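Long-range contacts in Amy13K (Eubacterium rectale DSM 17629, PDB 6B3P), which binds maltoheptaose through two family 26 starch-binding modules of a surface-anchored alpha-amylase, and so probably holds starch close to the enzyme: residues 17-22 against 57-62; 100-105 against 154-159; 121-126 against 161-166. One frame throughout, in Å; residues are numbered along the deposited sequence.

Contact 1. Residues 17-22 against 57-62; sequences AYIYKE and YSLILN. With GLC (alpha-D-glucopyranose), chain C; GLC (alpha-D-glucopyranose), chain B; GLC (alpha-D-glucopyranose), chain D; FMT (formic acid), chain V.
Ser58 sets its CB beneath the ring of Tyr20, a CH-pi contact in which CB lies 3.6 Å from the ring centroid and 23° off the normal. The overlap is displaced toward the phenol end, the tightest approach being Ser58 CB to Tyr20 CZ at 3.4 Å. Tyr20 reaches this place because its CG sits between the backbone N and the carbonyl carbon (chi1 70°), which swings the ring across to the partner strand. The opposite face of the ring receives the chain C glucose, whose C6 is 3.7 Å from Tyr20 CD1, so the ring is held between protein and sugar. Such an aromatic platform is characteristic of starch-binding modules. Beside it Tyr18 OH makes a 2.5 Å hydrogen bond to O6 of the same glucose, and Ile60 CD1 packs 3.8 Å from Tyr20 CE2. Asp72 bonds the Tyr20 hydroxyl and fixes its far end.

Tyr20 and Ser58 are also an antiparallel hydrogen-bonded pair: Ser58 N gives to Tyr20 O at 3.0 Å, and a water links that carbonyl to Ser58 OG. Tyr57 packs on the Ile19 side, its CB 3.7 Å from Ile19 CG2 and its ring carbon CD2 touching Lys21 CB, while its hydroxyl goes to the Asp52 carbonyl. Strand 57-62 runs between 16-20 and 73-75, and 16-20 has 33-37 on its far flank. Behind the sugar-binding face, Ile19 packs against Leu3 of strand 2-8 and Met47 and Leu49 of strand 44-50, Leu59 against Ile5.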
loop_
_atom_site.group_PDB
_atom_site.type_symbol
_atom_site.label_atom_id
_atom_site.label_comp_id
_atom_site.label_asym_id
_atom_site.label_seq_id
_atom_site.Cartn_x
_atom_site.Cartn_y
_atom_site.Cartn_z
ATOM N N ALA A 17 9.595 -12.706 3.967
ATOM C CA ALA A 17 8.873 -13.594 3.064
ATOM C C ALA A 17 9.753 -13.930 1.866
ATOM O O ALA A 17 10.169 -13.036 1.124
ATOM C CB ALA A 17 7.567 -12.952 2.610
ATOM N N TYR A 18 10.037 -15.217 1.691
ATOM C CA TYR A 18 10.780 -15.702 0.535
ATOM C C TYR A 18 9.806 -16.326 -0.454
ATOM O O TYR A 18 9.041 -17.226 -0.105
ATOM C CB TYR A 18 11.847 -16.714 0.955
ATOM C CG TYR A 18 12.642 -17.282 -0.198
ATOM C CD1 TYR A 18 13.579 -16.509 -0.868
ATOM C CD2 TYR A 18 12.465 -18.595 -0.606
ATOM C CE1 TYR A 18 14.311 -17.025 -1.919
ATOM C CE2 TYR A 18 13.190 -19.121 -1.657
ATOM C CZ TYR A 18 14.111 -18.332 -2.310
ATOM O OH TYR A 18 14.838 -18.852 -3.353
ATOM N N ILE A 19 9.841 -15.833 -1.687
ATOM C CA ILE A 19 8.901 -16.248 -2.720
ATOM C C ILE A 19 9.685 -16.788 -3.906
ATOM O O ILE A 19 10.681 -16.190 -4.312
ATOM C CB ILE A 19 7.997 -15.073 -3.158
ATOM C CG1 ILE A 19 7.161 -14.588 -1.968
ATOM C CG2 ILE A 19 7.088 -15.480 -4.324
ATOM C CD1 ILE A 19 6.484 -13.255 -2.187
ATOM N N TYR A 20 9.251 -17.919 -4.456
ATOM C CA TYR A 20 9.999 -18.532 -5.548
ATOM C C TYR A 20 9.164 -19.362 -6.518
ATOM O O TYR A 20 8.142 -19.946 -6.149
ATOM C CB TYR A 20 11.119 -19.412 -4.985
ATOM C CG TYR A 20 10.647 -20.673 -4.286
ATOM C CD1 TYR A 20 10.454 -21.855 -4.993
ATOM C CD2 TYR A 20 10.411 -20.688 -2.918
ATOM C CE1 TYR A 20 10.037 -23.008 -4.360
ATOM C CE2 TYR A 20 9.991 -21.839 -2.276
ATOM C CZ TYR A 20 9.807 -22.999 -3.004
ATOM O OH TYR A 20 9.388 -24.159 -2.389
ATOM N N LYS A 21 9.627 -19.399 -7.767
ATOM C CA LYS A 21 9.060 -20.251 -8.807
ATOM C C LYS A 21 10.113 -20.521 -9.883
ATOM O O LYS A 21 10.572 -19.596 -10.548
ATOM C CB LYS A 21 7.819 -19.608 -9.430
ATOM C CG LYS A 21 7.169 -20.443 -10.532
ATOM C CD LYS A 21 6.619 -21.767 -10.005
ATOM C CE LYS A 21 5.794 -22.482 -11.069
ATOM N NZ LYS A 21 5.336 -23.835 -10.645
ATOM N N GLU A 22 10.482 -21.789 -10.049
ATOM C CA GLU A 22 11.476 -22.200 -11.045
ATOM C C GLU A 22 12.743 -21.344 -10.989
ATOM O O GLU A 22 13.237 -20.883 -12.021
ATOM C CB GLU A 22 10.871 -22.146 -12.452
ATOM C CG GLU A 22 9.668 -23.065 -12.656
ATOM C CD GLU A 22 10.015 -24.540 -12.538
ATOM O OE1 GLU A 22 11.218 -24.873 -12.540
ATOM O OE2 GLU A 22 9.085 -25.369 -12.446
ATOM N N TYR A 57 3.249 -19.261 -7.252
ATOM C CA TYR A 57 4.514 -19.220 -6.527
ATOM C C TYR A 57 4.421 -19.999 -5.227
ATOM O O TYR A 57 3.334 -20.383 -4.793
ATOM C CB TYR A 57 4.930 -17.779 -6.224
ATOM C CG TYR A 57 5.213 -16.949 -7.453
ATOM C CD1 TYR A 57 4.181 -16.332 -8.144
ATOM C CD2 TYR A 57 6.509 -16.780 -7.921
ATOM C CE1 TYR A 57 4.428 -15.573 -9.270
ATOM C CE2 TYR A 57 6.767 -16.016 -9.050
ATOM C CZ TYR A 57 5.720 -15.418 -9.719
ATOM O OH TYR A 57 5.959 -14.658 -10.840
ATOM N N SER A 58 5.579 -20.232 -4.622
ATOM C CA SER A 58 5.666 -20.801 -3.286
ATOM C C SER A 58 6.142 -19.730 -2.322
ATOM O O SER A 58 6.942 -18.872 -2.695
ATOM C CB SER A 58 6.619 -21.994 -3.263
ATOM O OG SER A 58 6.121 -23.048 -4.063
ATOM N N LEU A 59 5.648 -19.791 -1.088
ATOM C CA LEU A 59 6.016 -18.840 -0.047
ATOM C C LEU A 59 6.658 -19.564 1.130
ATOM O O LEU A 59 6.139 -20.574 1.604
ATOM C CB LEU A 59 4.786 -18.056 0.425
ATOM C CG LEU A 59 4.929 -17.271 1.734
ATOM C CD1 LEU A 59 5.852 -16.071 1.562
ATOM C CD2 LEU A 59 3.565 -16.843 2.257
ATOM N N ILE A 60 7.789 -19.040 1.590
ATOM C CA ILE A 60 8.397 -19.490 2.835
ATOM C C ILE A 60 8.553 -18.306 3.777
ATOM O O ILE A 60 9.340 -17.393 3.521
ATOM C CB ILE A 60 9.771 -20.154 2.606
ATOM C CG1 ILE A 60 9.602 -21.447 1.806
ATOM C CG2 ILE A 60 10.453 -20.459 3.945
ATOM C CD1 ILE A 60 10.909 -22.080 1.369
ATOM N N LEU A 61 7.779 -18.322 4.857
ATOM C CA LEU A 61 7.922 -17.343 5.924
ATOM C C LEU A 61 9.068 -17.779 6.836
ATOM O O LEU A 61 9.203 -18.960 7.151
ATOM C CB LEU A 61 6.614 -17.204 6.704
ATOM C CG LEU A 61 5.437 -16.638 5.903
ATOM C CD1 LEU A 61 4.114 -16.922 6.602
ATOM C CD2 LEU A 61 5.614 -15.141 5.682
ATOM N N ASN A 62 9.891 -16.821 7.249
ATOM C CA ASN A 62 11.119 -17.120 7.983
ATOM C C ASN A 62 11.495 -15.970 8.916
ATOM O O ASN A 62 10.883 -14.906 8.861
ATOM C CB ASN A 62 12.258 -17.411 6.999
ATOM C CG ASN A 62 12.574 -16.228 6.103
ATOM O OD1 ASN A 62 13.055 -15.197 6.569
ATOM N ND2 ASN A 62 12.317 -16.377 4.803
HETATM C C1 GLC C . 13.863 -22.998 -0.887
HETATM C C2 GLC C . 13.127 -24.310 -0.817
HETATM C C3 GLC C . 13.502 -25.230 -1.963
HETATM C C4 GLC C . 13.413 -24.487 -3.288
HETATM C C5 GLC C . 14.149 -23.161 -3.218
HETATM C C6 GLC C . 14.060 -22.322 -4.489
HETATM O O2 GLC C . 13.399 -24.874 0.425
HETATM O O3 GLC C . 12.706 -26.374 -1.959
HETATM O O4 GLC C . 13.934 -25.331 -4.290
HETATM O O5 GLC C . 13.648 -22.422 -2.145
HETATM O O6 GLC C . 14.782 -21.122 -4.439
HETATM C C1 GLC B . 12.966 -26.010 -5.073
HETATM C C2 GLC B . 13.406 -27.429 -5.327
HETATM C C3 GLC B . 14.551 -27.468 -6.332
HETATM C C4 GLC B . 14.195 -26.713 -7.597
HETATM C C5 GLC B . 13.714 -25.324 -7.224
HETATM C C6 GLC B . 13.196 -24.541 -8.412
HETATM O O2 GLC B . 13.785 -28.053 -4.140
HETATM O O3 GLC B . 14.853 -28.803 -6.607
HETATM O O4 GLC B . 15.274 -26.726 -8.550
HETATM O O5 GLC B . 12.660 -25.405 -6.307
HETATM O O6 GLC B . 12.502 -23.403 -8.000
HETATM C C1 GLC D . 17.816 -21.425 2.190
HETATM C C2 GLC D . 16.514 -21.924 2.782
HETATM C C3 GLC D . 15.858 -22.872 1.790
HETATM C C4 GLC D . 15.717 -22.235 0.421
HETATM C C5 GLC D . 17.045 -21.678 -0.036
HETATM C C6 GLC D . 16.865 -20.973 -1.372
HETATM O O2 GLC D . 16.728 -22.521 4.040
HETATM O O3 GLC D . 14.600 -23.264 2.237
HETATM O O4 GLC D . 15.218 -23.172 -0.499
HETATM O O5 GLC D . 17.537 -20.815 0.942
HETATM O O6 GLC D . 17.993 -20.279 -1.812
HETATM C C FMT V . 9.610 -24.451 -7.666
HETATM O O1 FMT V . 9.164 -23.388 -8.032
HETATM O O2 FMT V . 9.811 -25.358 -8.460
HETATM O O HOH W 1 7.169 -22.612 -6.521
#

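Contact 2. Residues 100-105 against 154-159; sequences KYVTTI and VYTQDV. With FMT (formic acid), chain T; EDO (1,2-ethanediol), chain J.
Tyr101 O is gripped twice, by Gln157 N at 2.9 Å and by a water that donates to it at 2.8 Å. The same water accepts from Gln157 NE2 and is hydrogen-bonded to Thr103 OG1, tying three polar groups of two neighbouring strands into one cluster. The setting is an antiparallel strand pair in the beta-sandwich of the second starch-binding module, with 150-157 at the edge of its sheet and 101-108 next to it. Tyr101 with Gln157 and Thr103 with Tyr155 are the hydrogen-bonded pairs, and Thr103 N to Tyr155 O, at 2.8 Å and 171°, is nearly straight.

The amide of Gln157 has work beyond this pair: OE1 accepts from Asp124 N, and NE2 also donates to Gln161 O. Thr103 and Gln157 both turn inward onto Phe163 of the facing sheet, while the Tyr155 hydroxyl is bonded to Asn118. At the Lys100 end of the pair the Tyr101 ring has Asp158 O at its edge, in plane, and Val159 C 3.4 Å from CD1. Lys100 runs side by side with Asp158 and ends in a long salt bridge, NZ to OD1 3.6 Å, its CD coming nearer OD1, at 3.1 Å. On that more solvent-exposed side Val102 and Val154 both carry CG1 anti to the backbone N (chi1 -174° and -179°), which brings the two methyls together at 3.5 Å, CG1 to CG1, a tight contact.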
loop_
_atom_site.group_PDB
_atom_site.type_symbol
_atom_site.label_atom_id
_atom_site.label_comp_id
_atom_site.label_asym_id
_atom_site.label_seq_id
_atom_site.Cartn_x
_atom_site.Cartn_y
_atom_site.Cartn_z
ATOM N N LYS A 100 -9.458 -2.707 8.565
ATOM C CA LYS A 100 -10.004 -1.744 7.612
ATOM C C LYS A 100 -9.102 -1.643 6.388
ATOM O O LYS A 100 -7.982 -2.159 6.388
ATOM C CB LYS A 100 -10.149 -0.361 8.248
ATOM C CG LYS A 100 -10.905 -0.336 9.555
ATOM C CD LYS A 100 -12.396 -0.465 9.339
ATOM C CE LYS A 100 -13.165 -0.214 10.629
ATOM N NZ LYS A 100 -12.872 1.129 11.210
ATOM N N TYR A 101 -9.594 -0.966 5.356
ATOM C CA TYR A 101 -8.792 -0.669 4.177
ATOM C C TYR A 101 -8.228 0.735 4.284
ATOM O O TYR A 101 -8.950 1.720 4.133
ATOM C CB TYR A 101 -9.623 -0.827 2.908
ATOM C CG TYR A 101 -9.995 -2.262 2.657
ATOM C CD1 TYR A 101 -11.164 -2.795 3.177
ATOM C CD2 TYR A 101 -9.161 -3.095 1.925
ATOM C CE1 TYR A 101 -11.502 -4.112 2.961
ATOM C CE2 TYR A 101 -9.488 -4.415 1.706
ATOM C CZ TYR A 101 -10.659 -4.920 2.229
ATOM O OH TYR A 101 -10.996 -6.234 2.010
ATOM N N VAL A 102 -6.929 0.808 4.545
ATOM C CA VAL A 102 -6.252 2.074 4.793
ATOM C C VAL A 102 -5.376 2.437 3.605
ATOM O O VAL A 102 -4.328 1.828 3.381
ATOM C CB VAL A 102 -5.390 2.007 6.066
ATOM C CG1 VAL A 102 -4.798 3.374 6.388
ATOM C CG2 VAL A 102 -6.215 1.498 7.230
ATOM N N THR A 103 -5.817 3.437 2.849
ATOM C CA THR A 103 -5.119 3.862 1.646
ATOM C C THR A 103 -4.358 5.155 1.912
ATOM O O THR A 103 -4.948 6.179 2.255
ATOM C CB THR A 103 -6.096 4.061 0.474
ATOM O OG1 THR A 103 -6.888 2.876 0.307
ATOM C CG2 THR A 103 -5.343 4.343 -0.817
ATOM N N THR A 104 -3.038 5.086 1.760
ATOM C CA THR A 104 -2.159 6.227 1.989
ATOM C C THR A 104 -1.651 6.771 0.662
ATOM O O THR A 104 -1.112 6.024 -0.152
ATOM C CB THR A 104 -0.958 5.842 2.876
ATOM O OG1 THR A 104 -1.432 5.271 4.102
ATOM C CG2 THR A 104 -0.087 7.062 3.183
ATOM N N ILE A 105 -1.827 8.071 0.448
ATOM C CA ILE A 105 -1.393 8.707 -0.792
ATOM C C ILE A 105 -0.476 9.889 -0.498
ATOM O O ILE A 105 -0.852 10.820 0.218
ATOM C CB ILE A 105 -2.594 9.185 -1.631
ATOM C CG1 ILE A 105 -3.582 8.036 -1.850
ATOM C CG2 ILE A 105 -2.119 9.723 -2.977
ATOM C CD1 ILE A 105 -4.929 8.470 -2.399
ATOM N N VAL A 154 -4.621 10.116 4.138
ATOM C CA VAL A 154 -4.986 8.736 4.428
ATOM C C VAL A 154 -6.499 8.590 4.433
ATOM O O VAL A 154 -7.191 9.270 5.193
ATOM C CB VAL A 154 -4.427 8.271 5.792
ATOM C CG1 VAL A 154 -4.809 6.816 6.067
ATOM C CG2 VAL A 154 -2.915 8.447 5.840
ATOM N N TYR A 155 -7.002 7.703 3.579
ATOM C CA TYR A 155 -8.424 7.388 3.540
ATOM C C TYR A 155 -8.676 5.959 4.005
ATOM O O TYR A 155 -8.113 5.008 3.465
ATOM C CB TYR A 155 -8.981 7.607 2.134
ATOM C CG TYR A 155 -9.042 9.067 1.767
ATOM C CD1 TYR A 155 -9.959 9.911 2.376
ATOM C CD2 TYR A 155 -8.177 9.608 0.826
ATOM C CE1 TYR A 155 -10.017 11.250 2.058
ATOM C CE2 TYR A 155 -8.228 10.945 0.499
ATOM C CZ TYR A 155 -9.148 11.763 1.117
ATOM O OH TYR A 155 -9.197 13.098 0.789
ATOM N N THR A 156 -9.528 5.831 5.018
ATOM C CA THR A 156 -9.854 4.546 5.622
ATOM C C THR A 156 -11.292 4.164 5.315
ATOM O O THR A 156 -12.195 4.971 5.515
ATOM C CB THR A 156 -9.663 4.585 7.148
ATOM O OG1 THR A 156 -8.322 4.982 7.455
ATOM C CG2 THR A 156 -9.945 3.221 7.768
ATOM N N GLN A 157 -11.501 2.934 4.850
ATOM C CA GLN A 157 -12.844 2.429 4.564
ATOM C C GLN A 157 -13.075 1.068 5.205
ATOM O O GLN A 157 -12.124 0.337 5.483
ATOM C CB GLN A 157 -13.073 2.316 3.056
ATOM C CG GLN A 157 -12.768 3.575 2.269
ATOM C CD GLN A 157 -12.980 3.386 0.782
ATOM O OE1 GLN A 157 -14.107 3.441 0.294
ATOM N NE2 GLN A 157 -11.893 3.153 0.054
ATOM N N ASP A 158 -14.341 0.731 5.431
ATOM C CA ASP A 158 -14.705 -0.581 5.952
ATOM C C ASP A 158 -14.721 -1.632 4.846
ATOM O O ASP A 158 -14.636 -2.831 5.121
ATOM C CB ASP A 158 -16.073 -0.532 6.635
ATOM C CG ASP A 158 -16.071 0.331 7.883
ATOM O OD1 ASP A 158 -14.989 0.817 8.272
ATOM O OD2 ASP A 158 -17.149 0.521 8.483
ATOM N N VAL A 159 -14.832 -1.174 3.601
ATOM C CA VAL A 159 -14.885 -2.067 2.451
ATOM C C VAL A 159 -13.845 -1.676 1.409
ATOM O O VAL A 159 -13.323 -0.560 1.415
ATOM C CB VAL A 159 -16.287 -2.072 1.801
ATOM C CG1 VAL A 159 -17.338 -2.531 2.808
ATOM C CG2 VAL A 159 -16.637 -0.691 1.238
HETATM C C FMT T . -5.811 12.297 6.821
HETATM O O1 FMT T . -4.629 12.039 6.598
HETATM O O2 FMT T . -6.674 12.177 5.955
HETATM C C1 EDO J . -6.639 -0.271 11.299
HETATM O O1 EDO J . -7.684 -1.107 10.784
HETATM C C2 EDO J . -6.855 1.161 10.824
HETATM O O2 EDO J . -8.095 1.678 11.323
HETATM O O HOH W 2 -9.273 2.858 1.642
#

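Contact 3. Residues 121-126 against 161-166; sequences WGADAS and QNFSCI. With GLC (alpha-D-glucopyranose), chain E.
Trp121 O accepts from Ser164 N at 2.9 Å in an almost straight bond (168°), and Trp121 N returns one to Ser164 O at 3.0 Å, an antiparallel hydrogen-bonded pair at the end of strand 116-121. Where the chain then leaves the sheet, Gln161 takes over: its extended side chain brings NE2 within 2.9 Å of Gly122 O, with the acceptor close to the amide plane. The other branch of that amide, OE1, shares a water with Asp124 OD1. Asp124 OD2 in turn accepts from Ser126 N, an Asx turn, and from Ser126 OG at 2.6 Å through its anti lone pair, so both carboxylate oxygens have partners.

The turn leads away from the sugar-binding site of the second family 26 starch-binding module, where Trp121 serves as an aromatic platform. Its CG stands between the backbone N and the carbonyl carbon (chi1 73°), which lays the indole over Ser164. Ser164 CB makes a CH-pi contact with one face, 3.6 Å from the centroid of the six-membered ring, and the chain E glucose lies over the opposite face, its C2 3.9 Å from Trp121 CH2. Ile166 CD1 comes to 3.7 Å from Trp121 CZ3. With an alanine in place of Trp121, the glucose is likely to lose its flat support, and a gap would probably open above Ser164 CB and beside Ile166. Tyr119 and Asn177 add hydrogen bonds to the bound glucan. Inward, Ala123 CB meets Phe163 CB, and the Phe163 side chain continues onto Met120, Gln157 and Val180.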
loop_
_atom_site.group_PDB
_atom_site.type_symbol
_atom_site.label_atom_id
_atom_site.label_comp_id
_atom_site.label_asym_id
_atom_site.label_seq_id
_atom_site.Cartn_x
_atom_site.Cartn_y
_atom_site.Cartn_z
ATOM N N TRP A 121 -13.681 11.804 -3.928
ATOM C CA TRP A 121 -15.031 11.332 -4.214
ATOM C C TRP A 121 -15.025 9.874 -4.666
ATOM O O TRP A 121 -14.015 9.365 -5.149
ATOM C CB TRP A 121 -15.697 12.209 -5.282
ATOM C CG TRP A 121 -15.176 12.017 -6.685
ATOM C CD1 TRP A 121 -15.778 11.319 -7.695
ATOM C CD2 TRP A 121 -13.958 12.542 -7.234
ATOM N NE1 TRP A 121 -15.010 11.373 -8.831
ATOM C CE2 TRP A 121 -13.889 12.118 -8.576
ATOM C CE3 TRP A 121 -12.922 13.326 -6.721
ATOM C CZ2 TRP A 121 -12.823 12.451 -9.411
ATOM C CZ3 TRP A 121 -11.865 13.654 -7.551
ATOM C CH2 TRP A 121 -11.825 13.219 -8.881
ATOM N N GLY A 122 -16.163 9.209 -4.485
ATOM C CA GLY A 122 -16.353 7.853 -4.971
ATOM C C GLY A 122 -16.141 6.766 -3.934
ATOM O O GLY A 122 -16.318 5.584 -4.230
ATOM N N ALA A 123 -15.770 7.154 -2.717
ATOM C CA ALA A 123 -15.485 6.182 -1.663
ATOM C C ALA A 123 -16.763 5.699 -0.982
ATOM O O ALA A 123 -17.837 6.270 -1.169
ATOM C CB ALA A 123 -14.534 6.783 -0.635
ATOM N N ASP A 124 -16.639 4.633 -0.196
ATOM C CA ASP A 124 -17.764 4.102 0.568
ATOM C C ASP A 124 -18.182 5.094 1.652
ATOM O O ASP A 124 -17.380 5.918 2.091
ATOM C CB ASP A 124 -17.397 2.748 1.188
ATOM C CG ASP A 124 -18.510 2.175 2.047
ATOM O OD1 ASP A 124 -19.531 1.731 1.480
ATOM O OD2 ASP A 124 -18.356 2.158 3.285
ATOM N N ALA A 125 -19.440 5.011 2.079
ATOM C CA ALA A 125 -19.983 5.920 3.088
ATOM C C ALA A 125 -19.227 5.851 4.416
ATOM O O ALA A 125 -19.271 6.792 5.208
ATOM C CB ALA A 125 -21.458 5.620 3.315
ATOM N N SER A 126 -18.539 4.737 4.658
ATOM C CA SER A 126 -17.800 4.555 5.906
ATOM C C SER A 126 -16.466 5.295 5.893
ATOM O O SER A 126 -15.742 5.296 6.890
ATOM C CB SER A 126 -17.554 3.067 6.172
ATOM O OG SER A 126 -16.635 2.523 5.240
ATOM N N GLN A 161 -13.184 -0.410 -1.639
ATOM C CA GLN A 161 -13.792 0.374 -2.707
ATOM C C GLN A 161 -12.807 1.348 -3.333
ATOM O O GLN A 161 -12.171 2.140 -2.636
ATOM C CB GLN A 161 -15.004 1.140 -2.175
ATOM C CG GLN A 161 -15.848 1.780 -3.270
ATOM C CD GLN A 161 -17.267 2.073 -2.826
ATOM O OE1 GLN A 161 -17.938 1.218 -2.247
ATOM N NE2 GLN A 161 -17.734 3.286 -3.102
ATOM N N ASN A 162 -12.686 1.281 -4.655
ATOM C CA ASN A 162 -11.886 2.245 -5.394
ATOM C C ASN A 162 -12.510 3.627 -5.279
ATOM O O ASN A 162 -13.713 3.762 -5.051
ATOM C CB ASN A 162 -11.764 1.842 -6.866
ATOM C CG ASN A 162 -11.048 0.516 -7.054
ATOM O OD1 ASN A 162 -10.345 0.042 -6.161
ATOM N ND2 ASN A 162 -11.217 -0.088 -8.225
ATOM N N PHE A 163 -11.685 4.655 -5.430
ATOM C CA PHE A 163 -12.165 6.026 -5.393
ATOM C C PHE A 163 -11.217 6.915 -6.182
ATOM O O PHE A 163 -10.239 6.435 -6.755
ATOM C CB PHE A 163 -12.296 6.519 -3.950
ATOM C CG PHE A 163 -11.016 6.470 -3.170
ATOM C CD1 PHE A 163 -10.607 5.297 -2.559
ATOM C CD2 PHE A 163 -10.227 7.602 -3.036
ATOM C CE1 PHE A 163 -9.432 5.250 -1.836
ATOM C CE2 PHE A 163 -9.050 7.560 -2.313
ATOM C CZ PHE A 163 -8.651 6.383 -1.712
ATOM N N SER A 164 -11.520 8.207 -6.214
ATOM C CA SER A 164 -10.696 9.167 -6.931
ATOM C C SER A 164 -10.392 10.357 -6.042
ATOM O O SER A 164 -11.142 10.645 -5.111
ATOM C CB SER A 164 -11.395 9.631 -8.208
ATOM O OG SER A 164 -11.802 8.529 -8.999
ATOM N N CYS A 165 -9.290 11.045 -6.321
ATOM C CA CYS A 165 -8.958 12.247 -5.572
ATOM C C CYS A 165 -8.103 13.214 -6.386
ATOM O O CYS A 165 -7.575 12.865 -7.442
ATOM C CB CYS A 165 -8.239 11.889 -4.269
ATOM S SG CYS A 165 -6.583 11.210 -4.492
ATOM N N ILE A 166 -7.991 14.438 -5.879
ATOM C CA ILE A 166 -7.224 15.496 -6.524
ATOM C C ILE A 166 -6.461 16.283 -5.468
ATOM O O ILE A 166 -7.033 16.671 -4.450
ATOM C CB ILE A 166 -8.138 16.462 -7.315
ATOM C CG1 ILE A 166 -8.823 15.737 -8.474
ATOM C CG2 ILE A 166 -7.343 17.658 -7.848
ATOM C CD1 ILE A 166 -9.987 16.507 -9.053
HETATM C C1 GLC E . -13.607 16.892 -9.843
HETATM C C2 GLC E . -13.188 16.175 -11.095
HETATM C C3 GLC E . -14.397 15.761 -11.897
HETATM C C4 GLC E . -15.358 14.991 -11.038
HETATM C C5 GLC E . -15.714 15.801 -9.819
HETATM C C6 GLC E . -16.673 15.061 -8.914
HETATM O O2 GLC E . -12.326 16.994 -11.841
HETATM O O3 GLC E . -14.002 14.954 -12.962
HETATM O O4 GLC E . -16.495 14.613 -11.805
HETATM O O5 GLC E . -14.530 16.107 -9.126
HETATM O O6 GLC E . -17.092 15.817 -7.806
HETATM O O HOH W 3 -20.246 0.792 -0.923
#

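Contacts 1 and 3 are counterparts in two separate starch-binding modules, their centres about 34 Å apart on opposite sides of the chain's centre. Each holds an aromatic ring between a serine CB and a glucose and adds an isoleucine, Ile60 or Ile166. Contact 1 is largely buried and made of strand on strand, whereas contact 3 has a single bridge and then relies on the Gln161 amide and the Asp124 turn. Contact 2 carries no sugar and, like contact 3, is only partly buried, mixing a water cluster with an outer charge pair. Contacts 2 and 3 share no strand but use the successive strands 150-157 and 163-168, and they touch directly, for instance through Asp158 N and Ser126 OG.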